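Local coordinates for glycoside hydrolase family 88 protein (Bacteroides vulgatus, PDB 4Q88), which is of unknown function but is probably a hydrolase acting on glycosidic substrates, at residues V23-Q28 with K58-Y63; K32-S37 with A68-W73; N202-F207 with L261-Q266. All blocks are in the same frame, centred on the assembly; numbering follows the deposited sequence. Where two conformers were deposited one is given.

Contacts 1 and 2 are neighbours, with centres about 14 Å apart, and share helix 58-70. Contact 1 uses the start of that helix and contact 2 its end. They meet where Tyr63 packs on Lys32 and Pro33. Contact 1 is partly buried and joins two helices through tyrosine rings and amide side chains. Contact 2 lies at the surface, where an asparagine and a tyrosine hold a loop against a helix end. Contact 3 lies on the opposite side of the chain's centre, its centre about 38 Å from that of contact 1. It joins two loops, partly buried, and relies on a carboxylate, one backbone bond and bridging water.

Contact 1: residues V23-Q28 with K58-Y63; sequences VNQRYQ and KDYLQY
Gln28 lies flat on the ring of Tyr63. Its amide and the ring are only 7° apart in plane, so the two flat groups stack. CG of Gln28 sits over the ring centre, 3.6 Å from the centroid of Tyr63, and makes a CH-pi contact. The amide follows toward the root of the ring, with Gln28 CD 3.5 Å from Tyr63 CG. This fits a side chain that leaves beside its backbone N (chi1 -64°) and then runs extended.

Tyr60 is held differently. The amide nitrogen of Asn24 hangs over the centre of one face, with ND2 3.6 Å from Tyr60 CD2. The edge of the same ring takes CG of Gln25. The chain of Gln25 reaches on to the hydroxyl, and its NE2 donates to Tyr60 OH at 3.0 Å. That bond is bent and leaves the amide plane of Gln25. Gln28 OE1 also comes to 3.4 Å from Tyr60 CD1, its amide nearly upright to that ring. The hydroxyl of Tyr63 lies 3.6 Å from Tyr27 CE2. A water donates to Tyr63 OH at 2.6 Å and makes a weak bond to Tyr27 OH.

The second shell holds these groups in place. Tyr44 OH bonds both Gln28 NE2 and Asn24 OD1, while OD1 of Asn48 accepts from Asn24 ND2. His21 bonds the hydroxyl of Tyr60, and the carbonyl of His31 bonds that of Tyr63.

The axes of the two segments come no closer than 11.7 Å and cross at 43°, a separation that these long side chains span. Tyr44 and Asn48 belong to helix 39-55, which lies between the two helices in sequence. This is consistent with the (alpha/alpha)6 barrel of six-hairpin glycosidases, where alternate helices in the chain lie side by side.

Contact 2: residues K32-S37 with A68-W73; sequences KPQVRS and ADYNQW
The carbonyl oxygen of Val35 takes a short hydrogen bond from Asn71. ND2 stands 2.8 Å from Val35 O, and the bond is nearly straight at 168°. The oxygen lies in the amide plane of Asn71. ND2 also bonds the carbonyl of Trp67, one turn back. At the other end of the amide, a water donates to Asn71 OD1 at 2.6 Å and accepts from Ser37 N at 2.9 Å. Asn71 OD1 and Ser37 N are themselves 3.2 Å apart, but the angle is too poor for a direct bond. Replacing Asn71 by an alanine would probably leave Val35 O without this donor and free the water that joins the loop to the helix end.

Asn71 sits where helix 58-70 gives out in a Schellman motif. Gln72 has positive phi, Trp73 N bonds Ala68 O, and Gln72 N bonds Asp69 O. The indole of Trp73 turns back to the same turn, its NE1 donating to Asp69 OD1 at 3.0 Å.

Tyr70, just before this C-terminal end, meets the loop that connects helix 13-30 to helix 39-55. CB of Gln34 rides over the centre of its ring, 3.8 Å from the Tyr70 centroid. Gln34 centres an inverse gamma turn, and its carbonyl carbon packs on the same ring. The ring edge faces Val35 O, with Tyr70 CD2 3.6 Å away. In Tyr70, CG stands opposite the backbone N (chi1 175°), which carries the ring across to the loop. Arg36 forms a salt bridge with Glu90, and Ser37 OG bonds the carbonyl of Lys74.

Contact 3: residues N202-F207 with L261-Q266; sequences NGKKDF and LIDPEQ
Asn202 grips the carboxylate of Asp263 with both its backbone and its side chain. Its N donates to Asp263 OD2 at 3.2 Å, nearly in line with the C-O bond. Its ND2 donates to Asp263 OD1 at 3.1 Å, meeting the syn lone pair of that oxygen, and makes a weaker bond to OD2. Asp263 is the head of an Asx motif: OD1 also accepts from Gln266 N, which comes from above the carboxylate plane. The carboxylate thus ties its own turn to a second loop. Thr200 adds a bond to OD2, and a water donates to both Asp263 OD1 and Glu265 OE1.

Past Gly203, the CG of Lys204 passes across Asp263, 4.0 Å from its OD2, though this side chain was modelled in two conformers. One water donates to Lys205 O at 2.7 Å and accepts from Phe207 N and Ile262 N, linking both backbones. CG1 of Ile262, also modelled in two conformers, lies 3.3 Å from Lys205 O, and its CD1 reaches the edge of the Phe207 ring. The ammonium of Lys205 forms salt bridges with Asp181 and Glu183. Asp206 reaches past the contact to Ser260 and His198.

Phe207 closes the run just before helix 209-225. Its ring stacks on Tyr188, and its CB lies 4.0 Å from Leu261 CD1. Leu261 N donates to Phe207 O at 2.9 Å, almost straight at 171°.

Contact 1: residues V23-Q28 with K58-Y63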
# COMPACT_ATOMS: atom_id res chain seq x y z
N VAL A 23 2.99 -9.79 -16.26
CA VAL A 23 2.66 -10.01 -14.84
C VAL A 23 1.17 -10.05 -14.58
O VAL A 23 0.68 -10.96 -13.90
CB VAL A 23 3.32 -8.93 -13.95
CG1 VAL A 23 2.85 -8.99 -12.50
CG2 VAL A 23 4.83 -9.02 -14.05
N ASN A 24 0.44 -9.10 -15.17
CA ASN A 24 -0.97 -9.00 -14.87
C ASN A 24 -1.75 -10.12 -15.55
O ASN A 24 -2.69 -10.65 -14.96
CB ASN A 24 -1.56 -7.63 -15.22
CG ASN A 24 -2.64 -7.20 -14.23
OD1 ASN A 24 -2.66 -7.65 -13.07
ND2 ASN A 24 -3.57 -6.37 -14.69
N GLN A 25 -1.38 -10.47 -16.78
CA GLN A 25 -2.07 -11.56 -17.48
C GLN A 25 -1.84 -12.89 -16.83
O GLN A 25 -2.77 -13.67 -16.72
CB GLN A 25 -1.73 -11.59 -18.94
CG GLN A 25 -2.42 -10.43 -19.61
CD GLN A 25 -1.98 -10.17 -21.01
OE1 GLN A 25 -1.33 -11.01 -21.65
NE2 GLN A 25 -2.32 -8.98 -21.52
N ARG A 26 -0.63 -13.14 -16.37
CA ARG A 26 -0.33 -14.38 -15.64
C ARG A 26 -1.22 -14.48 -14.43
O ARG A 26 -1.86 -15.52 -14.21
CB ARG A 26 1.13 -14.43 -15.23
CG ARG A 26 1.54 -15.75 -14.54
CD ARG A 26 2.75 -15.57 -13.65
NE ARG A 26 2.81 -16.54 -12.55
CZ ARG A 26 2.41 -16.31 -11.29
NH1 ARG A 26 1.86 -15.13 -10.90
NH2 ARG A 26 2.55 -17.30 -10.39
N TYR A 27 -1.30 -13.41 -13.65
CA TYR A 27 -2.10 -13.47 -12.42
C TYR A 27 -3.59 -13.71 -12.72
O TYR A 27 -4.22 -14.60 -12.13
CB TYR A 27 -1.89 -12.19 -11.57
CG TYR A 27 -2.63 -12.29 -10.30
CD1 TYR A 27 -2.07 -12.94 -9.22
CD2 TYR A 27 -3.90 -11.78 -10.17
CE1 TYR A 27 -2.77 -13.09 -8.04
CE2 TYR A 27 -4.61 -11.92 -9.01
CZ TYR A 27 -4.03 -12.57 -7.94
OH TYR A 27 -4.71 -12.71 -6.76
N GLN A 28 -4.16 -12.95 -13.68
CA GLN A 28 -5.58 -13.07 -13.97
C GLN A 28 -5.93 -14.39 -14.66
O GLN A 28 -7.04 -14.89 -14.48
CB GLN A 28 -6.09 -11.87 -14.78
CG GLN A 28 -5.97 -10.57 -14.00
CD GLN A 28 -6.60 -9.36 -14.66
OE1 GLN A 28 -7.23 -9.46 -15.71
NE2 GLN A 28 -6.48 -8.22 -14.00
N LYS A 58 -9.87 -2.89 -20.98
CA LYS A 58 -11.21 -3.24 -20.49
C LYS A 58 -11.34 -4.63 -19.89
O LYS A 58 -12.22 -4.83 -19.07
CB LYS A 58 -12.29 -3.04 -21.58
CG LYS A 58 -12.59 -1.58 -21.85
CD LYS A 58 -13.49 -1.43 -23.09
CE LYS A 58 -13.80 0.02 -23.44
NZ LYS A 58 -12.67 0.73 -24.11
N ASP A 59 -10.49 -5.57 -20.27
CA ASP A 59 -10.49 -6.91 -19.64
C ASP A 59 -10.00 -6.83 -18.18
O ASP A 59 -10.53 -7.47 -17.29
CB ASP A 59 -9.60 -7.87 -20.43
CG ASP A 59 -10.18 -8.18 -21.82
OD1 ASP A 59 -11.41 -8.17 -21.99
OD2 ASP A 59 -9.39 -8.36 -22.74
N TYR A 60 -8.98 -6.02 -17.96
CA TYR A 60 -8.43 -5.85 -16.61
C TYR A 60 -9.49 -5.18 -15.75
O TYR A 60 -9.73 -5.56 -14.63
CB TYR A 60 -7.14 -5.03 -16.59
CG TYR A 60 -5.94 -5.62 -17.29
CD1 TYR A 60 -5.82 -6.99 -17.54
CD2 TYR A 60 -4.89 -4.82 -17.61
CE1 TYR A 60 -4.68 -7.51 -18.17
CE2 TYR A 60 -3.77 -5.32 -18.24
CZ TYR A 60 -3.68 -6.67 -18.52
OH TYR A 60 -2.55 -7.13 -19.17
N LEU A 61 -10.20 -4.21 -16.32
CA LEU A 61 -11.27 -3.54 -15.58
C LEU A 61 -12.36 -4.54 -15.17
O LEU A 61 -12.87 -4.53 -14.04
CB LEU A 61 -11.88 -2.42 -16.42
CG LEU A 61 -12.83 -1.49 -15.66
CD1 LEU A 61 -11.99 -0.69 -14.67
CD2 LEU A 61 -13.55 -0.60 -16.70
N GLN A 62 -12.73 -5.41 -16.10
CA GLN A 62 -13.78 -6.36 -15.85
C GLN A 62 -13.35 -7.35 -14.79
O GLN A 62 -14.21 -7.87 -14.06
CB GLN A 62 -14.11 -7.15 -17.13
CG GLN A 62 -15.40 -7.97 -16.99
CD GLN A 62 -16.60 -7.08 -16.79
OE1 GLN A 62 -16.73 -6.07 -17.46
NE2 GLN A 62 -17.46 -7.42 -15.86
N TYR A 63 -12.05 -7.61 -14.66
CA TYR A 63 -11.59 -8.50 -13.57
C TYR A 63 -11.92 -7.90 -12.19
O TYR A 63 -12.39 -8.63 -11.27
CB TYR A 63 -10.10 -8.80 -13.73
CG TYR A 63 -9.54 -9.88 -12.85
CD1 TYR A 63 -9.00 -9.56 -11.61
CD2 TYR A 63 -9.48 -11.21 -13.26
CE1 TYR A 63 -8.47 -10.53 -10.78
CE2 TYR A 63 -8.96 -12.21 -12.41
CZ TYR A 63 -8.45 -11.84 -11.17
OH TYR A 63 -7.88 -12.76 -10.32
O HOH W 1 -7.97 -13.01 -7.78

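Contact 2: residues K32-S37 with A68-W73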
# COMPACT_ATOMS: atom_id res chain seq x y z
N LYS A 32 -9.14 -16.90 -10.51
CA LYS A 32 -10.47 -16.37 -10.77
C LYS A 32 -10.71 -15.16 -9.89
O LYS A 32 -10.20 -15.10 -8.78
CB LYS A 32 -11.53 -17.45 -10.48
CG LYS A 32 -11.71 -17.77 -9.01
CD LYS A 32 -12.69 -18.92 -8.81
CE LYS A 32 -12.80 -19.30 -7.35
NZ LYS A 32 -14.19 -19.73 -7.06
N PRO A 33 -11.50 -14.20 -10.39
CA PRO A 33 -11.74 -13.01 -9.58
C PRO A 33 -12.69 -13.20 -8.42
O PRO A 33 -12.75 -12.34 -7.55
CB PRO A 33 -12.31 -12.01 -10.58
CG PRO A 33 -12.83 -12.82 -11.71
CD PRO A 33 -12.00 -14.05 -11.77
N GLN A 34 -13.42 -14.32 -8.41
CA GLN A 34 -14.40 -14.61 -7.37
C GLN A 34 -13.74 -15.17 -6.11
O GLN A 34 -13.86 -16.35 -5.78
CB GLN A 34 -15.49 -15.57 -7.90
CG GLN A 34 -16.34 -14.98 -8.99
CD GLN A 34 -15.72 -15.06 -10.38
OE1 GLN A 34 -14.80 -15.79 -10.60
NE2 GLN A 34 -16.22 -14.28 -11.30
N VAL A 35 -13.08 -14.27 -5.40
CA VAL A 35 -12.48 -14.51 -4.11
C VAL A 35 -12.82 -13.33 -3.17
O VAL A 35 -13.28 -12.24 -3.59
CB VAL A 35 -10.96 -14.69 -4.22
CG1 VAL A 35 -10.62 -16.05 -4.87
CG2 VAL A 35 -10.32 -13.51 -4.96
N ARG A 36 -12.62 -13.56 -1.89
CA ARG A 36 -13.09 -12.64 -0.88
C ARG A 36 -12.42 -11.23 -0.98
O ARG A 36 -11.35 -11.10 -1.56
CB ARG A 36 -12.84 -13.22 0.51
CG ARG A 36 -11.41 -13.45 0.89
CD ARG A 36 -11.29 -13.94 2.34
NE ARG A 36 -9.92 -14.19 2.65
CZ ARG A 36 -9.45 -14.55 3.85
NH1 ARG A 36 -10.23 -14.66 4.90
NH2 ARG A 36 -8.17 -14.78 3.99
N SER A 37 -13.07 -10.23 -0.39
CA SER A 37 -12.65 -8.84 -0.52
C SER A 37 -11.64 -8.45 0.58
O SER A 37 -11.46 -7.29 0.81
CB SER A 37 -13.85 -7.89 -0.50
OG SER A 37 -14.68 -8.11 0.64
N ALA A 68 -15.66 -7.22 -7.45
CA ALA A 68 -16.53 -6.40 -6.65
C ALA A 68 -17.98 -6.95 -6.63
O ALA A 68 -18.62 -6.97 -5.59
CB ALA A 68 -16.53 -4.98 -7.13
N ASP A 69 -18.46 -7.34 -7.80
CA ASP A 69 -19.81 -7.96 -7.94
C ASP A 69 -19.93 -9.21 -7.03
O ASP A 69 -20.88 -9.34 -6.27
CB ASP A 69 -20.04 -8.34 -9.42
CG ASP A 69 -20.55 -7.20 -10.26
OD1 ASP A 69 -21.11 -6.21 -9.70
OD2 ASP A 69 -20.40 -7.28 -11.52
N TYR A 70 -18.95 -10.11 -7.10
CA TYR A 70 -18.90 -11.32 -6.29
C TYR A 70 -18.99 -11.01 -4.78
O TYR A 70 -19.64 -11.72 -4.00
CB TYR A 70 -17.62 -12.13 -6.58
CG TYR A 70 -17.46 -13.33 -5.67
CD1 TYR A 70 -18.34 -14.40 -5.75
CD2 TYR A 70 -16.46 -13.38 -4.72
CE1 TYR A 70 -18.20 -15.49 -4.90
CE2 TYR A 70 -16.32 -14.46 -3.87
CZ TYR A 70 -17.19 -15.51 -3.98
OH TYR A 70 -17.02 -16.57 -3.13
N ASN A 71 -18.31 -9.95 -4.36
CA ASN A 71 -18.35 -9.51 -2.95
C ASN A 71 -19.49 -8.56 -2.60
O ASN A 71 -19.58 -8.03 -1.48
CB ASN A 71 -16.95 -8.95 -2.56
CG ASN A 71 -15.90 -10.02 -2.54
OD1 ASN A 71 -15.90 -10.88 -1.67
ND2 ASN A 71 -15.00 -10.01 -3.53
N GLN A 72 -20.39 -8.37 -3.56
CA GLN A 72 -21.56 -7.52 -3.38
C GLN A 72 -21.20 -6.11 -2.97
O GLN A 72 -21.95 -5.44 -2.25
CB GLN A 72 -22.54 -8.12 -2.37
CG GLN A 72 -22.91 -9.55 -2.66
CD GLN A 72 -23.96 -10.05 -1.69
OE1 GLN A 72 -23.74 -10.11 -0.48
NE2 GLN A 72 -25.12 -10.33 -2.21
N TRP A 73 -20.03 -5.65 -3.43
CA TRP A 73 -19.57 -4.32 -3.10
C TRP A 73 -19.51 -4.07 -1.60
O TRP A 73 -19.78 -2.96 -1.12
CB TRP A 73 -20.43 -3.26 -3.83
CG TRP A 73 -20.46 -3.52 -5.28
CD1 TRP A 73 -21.31 -4.40 -5.94
CD2 TRP A 73 -19.62 -2.95 -6.29
NE1 TRP A 73 -20.99 -4.45 -7.27
CE2 TRP A 73 -20.00 -3.53 -7.53
CE3 TRP A 73 -18.58 -1.97 -6.27
CZ2 TRP A 73 -19.38 -3.18 -8.75
CZ3 TRP A 73 -17.98 -1.63 -7.49
CH2 TRP A 73 -18.38 -2.21 -8.71
O HOH W 2 -15.55 -11.03 0.94

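Contact 3: residues N202-F207 with L261-Q266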
# COMPACT_ATOMS: atom_id res chain seq x y z
N ASN A 202 21.13 -6.99 16.64
CA ASN A 202 22.33 -6.18 16.78
C ASN A 202 22.14 -4.85 17.49
O ASN A 202 23.03 -3.96 17.41
CB ASN A 202 22.97 -5.97 15.43
CG ASN A 202 23.45 -7.27 14.84
OD1 ASN A 202 24.37 -7.92 15.38
ND2 ASN A 202 22.80 -7.70 13.77
N GLY A 203 21.07 -4.76 18.28
CA GLY A 203 20.86 -3.65 19.21
C GLY A 203 20.33 -2.39 18.56
O GLY A 203 20.46 -1.32 19.11
N LYS A 204 19.73 -2.52 17.39
CA LYS A 204 19.28 -1.38 16.58
C LYS A 204 17.78 -1.13 16.75
O LYS A 204 17.04 -2.00 17.22
CB LYS A 204 19.57 -1.62 15.10
CG LYS A 204 20.99 -2.06 14.72
CD LYS A 204 22.05 -1.01 15.07
CE LYS A 204 23.48 -1.48 14.79
NZ LYS A 204 23.67 -1.84 13.37
N LYS A 205 17.29 0.02 16.28
CA LYS A 205 15.87 0.23 16.14
C LYS A 205 15.31 -0.63 15.03
O LYS A 205 15.95 -0.78 13.97
CB LYS A 205 15.59 1.67 15.83
CG LYS A 205 15.90 2.61 17.00
CD LYS A 205 15.67 4.08 16.68
CE LYS A 205 15.71 4.94 18.00
NZ LYS A 205 15.29 6.36 17.77
N ASP A 206 14.20 -1.29 15.28
CA ASP A 206 13.59 -2.25 14.36
C ASP A 206 12.41 -1.67 13.56
O ASP A 206 11.28 -1.56 14.08
CB ASP A 206 13.13 -3.48 15.12
CG ASP A 206 12.84 -4.67 14.21
OD1 ASP A 206 13.09 -4.63 12.97
OD2 ASP A 206 12.37 -5.69 14.81
N PHE A 207 12.67 -1.27 12.31
CA PHE A 207 11.69 -0.70 11.41
C PHE A 207 11.39 -1.70 10.30
O PHE A 207 12.29 -2.05 9.51
CB PHE A 207 12.18 0.64 10.84
CG PHE A 207 12.36 1.71 11.89
CD1 PHE A 207 11.26 2.29 12.47
CD2 PHE A 207 13.63 2.17 12.21
CE1 PHE A 207 11.40 3.28 13.41
CE2 PHE A 207 13.79 3.14 13.15
CZ PHE A 207 12.68 3.71 13.76
N LEU A 261 14.88 -2.52 8.37
CA LEU A 261 15.46 -1.54 7.47
C LEU A 261 16.89 -1.12 7.84
O LEU A 261 17.72 -0.97 6.94
CB LEU A 261 14.56 -0.30 7.36
CG LEU A 261 13.29 -0.47 6.57
CD1 LEU A 261 12.32 0.70 6.83
CD2 LEU A 261 13.56 -0.64 5.09
N ILE A 262 17.14 -0.95 9.14
CA ILE A 262 18.47 -0.54 9.56
C ILE A 262 19.27 -1.64 10.30
O ILE A 262 20.34 -1.38 10.78
CB ILE A 262 18.45 0.81 10.27
CG1 ILE A 262 17.63 0.75 11.54
CG2 ILE A 262 17.85 1.89 9.35
CD1 ILE A 262 17.83 1.98 12.40
N ASP A 263 18.80 -2.90 10.24
CA ASP A 263 19.60 -4.09 10.64
C ASP A 263 19.51 -5.16 9.54
O ASP A 263 18.77 -6.15 9.66
CB ASP A 263 19.15 -4.62 11.96
CG ASP A 263 20.16 -5.59 12.57
OD1 ASP A 263 21.03 -6.08 11.83
OD2 ASP A 263 20.12 -5.84 13.79
N PRO A 264 20.25 -4.96 8.47
CA PRO A 264 20.20 -5.95 7.40
C PRO A 264 20.63 -7.35 7.85
O PRO A 264 20.07 -8.32 7.34
CB PRO A 264 21.16 -5.41 6.32
CG PRO A 264 21.71 -4.15 6.84
CD PRO A 264 21.03 -3.77 8.10
N GLU A 265 21.53 -7.46 8.82
CA GLU A 265 22.05 -8.76 9.28
C GLU A 265 20.99 -9.60 10.03
O GLU A 265 21.01 -10.84 10.00
CB GLU A 265 23.20 -8.51 10.23
CG GLU A 265 24.51 -8.06 9.61
CD GLU A 265 24.51 -6.69 8.94
OE1 GLU A 265 23.87 -5.73 9.42
OE2 GLU A 265 25.15 -6.61 7.87
N GLN A 266 20.06 -8.93 10.70
CA GLN A 266 19.01 -9.61 11.42
C GLN A 266 18.09 -10.42 10.49
O GLN A 266 17.73 -11.53 10.80
CB GLN A 266 18.15 -8.64 12.21
CG GLN A 266 16.87 -9.30 12.64
CD GLN A 266 16.13 -8.52 13.62
OE1 GLN A 266 16.61 -8.30 14.72
NE2 GLN A 266 14.95 -8.06 13.23
O HOH W 3 23.39 -4.66 11.70
O HOH W 4 22.17 0.83 11.72
O HOH W 5 15.48 -1.75 11.47